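Local coordinates for malate dehydrogenase (Porphyromonas gingivalis, PDB 3FI9), which probably catalyses the NAD-dependent interconversion of malate and oxaloacetate, at residues A[11-16]-A[35-40]. Numbering follows the deposited sequence.
Sequences LTIVGA and PNLCLY
Tyr40 O is gripped by two successive amides, Gly15 N at 2.9 Å and Ala16 N at 3.1 Å. The first reaches it nearly in line with the C=O, whereas the second is tilted 33° from the carbonyl plane; together the two bonds hold the turn that follows strand 10-14. Gly15 suits that turn because its positive phi of 92° would jam a side chain against the preceding carbonyl. Before it, the two strands run parallel, and the donor alternates between the segments: Leu11 N gives to Asn36 O, Cys38 N to Leu11 O at 2.7 Å, Ile13 N to Cys38 O, and Tyr40 N to Ile13 O.

Leu11 and Ile13 share one face with Leu37 and Leu39. Branched aliphatic chains fill it well: Leu37 CD1 rests 3.8 Å from Leu11 CG, and Leu39 CD2 lies against CB and CG1 of Ile13. Small Ala16 brings its CB within 3.6 Å of Leu39 CB. On the other face a chi1 of 162° turns the Tyr40 ring away from its own backbone N and alongside Val14, whose branched CG1 meets the flat ring's edge at CD2, 3.7 Å away. Slim Cys38 fits beside Thr12 OG1, which hydrogen-bonds to Ala73 O, satisfying this buried hydroxyl.

Such pairing belongs to the first beta-alpha-beta unit of a Rossmann fold, and Gly15 and Ala16 are predicted to bind NAD(+). Helix 19-30 makes the crossover, covering the leucine-rich face through Met24, Ala25 and Ala28; helix 44-57 adds Leu47 and Val50 beside Leu39, while strand 77-82 continues the sheet beyond strand 10-14.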
loop_
_atom_site.group_PDB
_atom_site.type_symbol
_atom_site.label_atom_id
_atom_site.label_comp_id
_atom_site.label_asym_id
_atom_site.label_seq_id
_atom_site.Cartn_x
_atom_site.Cartn_y
_atom_site.Cartn_z
ATOM N N LEU A 11 -15.877 -8.600 2.627
ATOM C CA LEU A 11 -14.880 -8.179 3.578
ATOM C C LEU A 11 -15.115 -6.704 3.901
ATOM O O LEU A 11 -15.130 -5.804 3.017
ATOM C CB LEU A 11 -13.450 -8.415 3.020
ATOM C CG LEU A 11 -12.277 -7.662 3.708
ATOM C CD1 LEU A 11 -12.198 -7.981 5.222
ATOM C CD2 LEU A 11 -10.898 -7.999 3.025
ATOM N N THR A 12 -15.312 -6.448 5.183
ATOM C CA THR A 12 -15.440 -5.083 5.650
ATOM C C THR A 12 -14.264 -4.587 6.493
ATOM O O THR A 12 -13.904 -5.169 7.534
ATOM C CB THR A 12 -16.717 -4.933 6.450
ATOM O OG1 THR A 12 -17.827 -5.176 5.578
ATOM C CG2 THR A 12 -16.826 -3.524 7.049
ATOM N N ILE A 13 -13.719 -3.459 6.078
ATOM C CA ILE A 13 -12.642 -2.803 6.831
ATOM C C ILE A 13 -13.249 -1.749 7.686
ATOM O O ILE A 13 -13.879 -0.844 7.162
ATOM C CB ILE A 13 -11.641 -2.116 5.887
ATOM C CG1 ILE A 13 -11.003 -3.129 4.947
ATOM C CG2 ILE A 13 -10.527 -1.355 6.700
ATOM C CD1 ILE A 13 -10.529 -4.379 5.571
ATOM N N VAL A 14 -13.082 -1.847 9.007
ATOM C CA VAL A 14 -13.540 -0.785 9.878
ATOM C C VAL A 14 -12.376 0.159 10.189
ATOM O O VAL A 14 -11.291 -0.298 10.479
ATOM C CB VAL A 14 -14.157 -1.369 11.192
ATOM C CG1 VAL A 14 -14.472 -0.266 12.173
ATOM C CG2 VAL A 14 -15.404 -2.118 10.875
ATOM N N GLY A 15 -12.591 1.466 10.094
ATOM C CA GLY A 15 -11.511 2.403 10.330
ATOM C C GLY A 15 -10.803 2.731 9.034
ATOM O O GLY A 15 -9.638 3.090 9.045
ATOM N N ALA A 16 -11.522 2.584 7.922
ATOM C CA ALA A 16 -10.942 2.685 6.568
ATOM C C ALA A 16 -10.472 4.091 6.147
ATOM O O ALA A 16 -9.713 4.222 5.180
ATOM C CB ALA A 16 -11.973 2.149 5.521
ATOM N N PRO A 35 -14.074 -9.375 -4.443
ATOM C CA PRO A 35 -14.506 -8.162 -5.125
ATOM C C PRO A 35 -15.403 -7.297 -4.230
ATOM O O PRO A 35 -15.512 -6.069 -4.424
ATOM C CB PRO A 35 -15.293 -8.687 -6.346
ATOM C CG PRO A 35 -15.548 -10.191 -6.066
ATOM C CD PRO A 35 -14.754 -10.623 -4.896
ATOM N N ASN A 36 -16.014 -7.922 -3.222
ATOM C CA ASN A 36 -16.962 -7.207 -2.381
ATOM C C ASN A 36 -16.247 -6.665 -1.153
ATOM O O ASN A 36 -16.302 -7.218 -0.054
ATOM C CB ASN A 36 -18.138 -8.128 -2.072
ATOM C CG ASN A 36 -18.859 -8.521 -3.368
ATOM O OD1 ASN A 36 -19.311 -7.639 -4.099
ATOM N ND2 ASN A 36 -18.878 -9.818 -3.700
ATOM N N LEU A 37 -15.512 -5.596 -1.390
ATOM C CA LEU A 37 -14.716 -4.973 -0.336
ATOM C C LEU A 37 -15.457 -3.735 0.122
ATOM O O LEU A 37 -15.773 -2.855 -0.676
ATOM C CB LEU A 37 -13.344 -4.603 -0.920
ATOM C CG LEU A 37 -12.394 -3.883 0.024
ATOM C CD1 LEU A 37 -12.025 -4.846 1.099
ATOM C CD2 LEU A 37 -11.129 -3.337 -0.747
ATOM N N CYS A 38 -15.768 -3.674 1.416
ATOM C CA CYS A 38 -16.570 -2.586 1.954
ATOM C C CYS A 38 -15.791 -1.788 2.991
ATOM O O CYS A 38 -15.195 -2.370 3.918
ATOM C CB CYS A 38 -17.869 -3.156 2.540
ATOM S SG CYS A 38 -18.893 -1.958 3.392
ATOM N N LEU A 39 -15.765 -0.467 2.805
ATOM C CA LEU A 39 -14.982 0.420 3.653
ATOM C C LEU A 39 -15.913 1.195 4.573
ATOM O O LEU A 39 -16.848 1.899 4.099
ATOM C CB LEU A 39 -14.144 1.354 2.798
ATOM C CG LEU A 39 -13.244 0.727 1.722
ATOM C CD1 LEU A 39 -12.325 1.842 1.206
ATOM C CD2 LEU A 39 -12.432 -0.430 2.349
ATOM N N TYR A 40 -15.685 1.074 5.891
ATOM C CA TYR A 40 -16.545 1.770 6.852
ATOM C C TYR A 40 -15.702 2.736 7.704
ATOM O O TYR A 40 -14.620 2.363 8.169
ATOM C CB TYR A 40 -17.311 0.782 7.762
ATOM C CG TYR A 40 -17.839 1.495 9.005
ATOM C CD1 TYR A 40 -19.039 2.210 8.967
ATOM C CD2 TYR A 40 -17.112 1.502 10.186
ATOM C CE1 TYR A 40 -19.522 2.875 10.081
ATOM C CE2 TYR A 40 -17.567 2.188 11.316
ATOM C CZ TYR A 40 -18.768 2.892 11.251
ATOM O OH TYR A 40 -19.205 3.569 12.372
#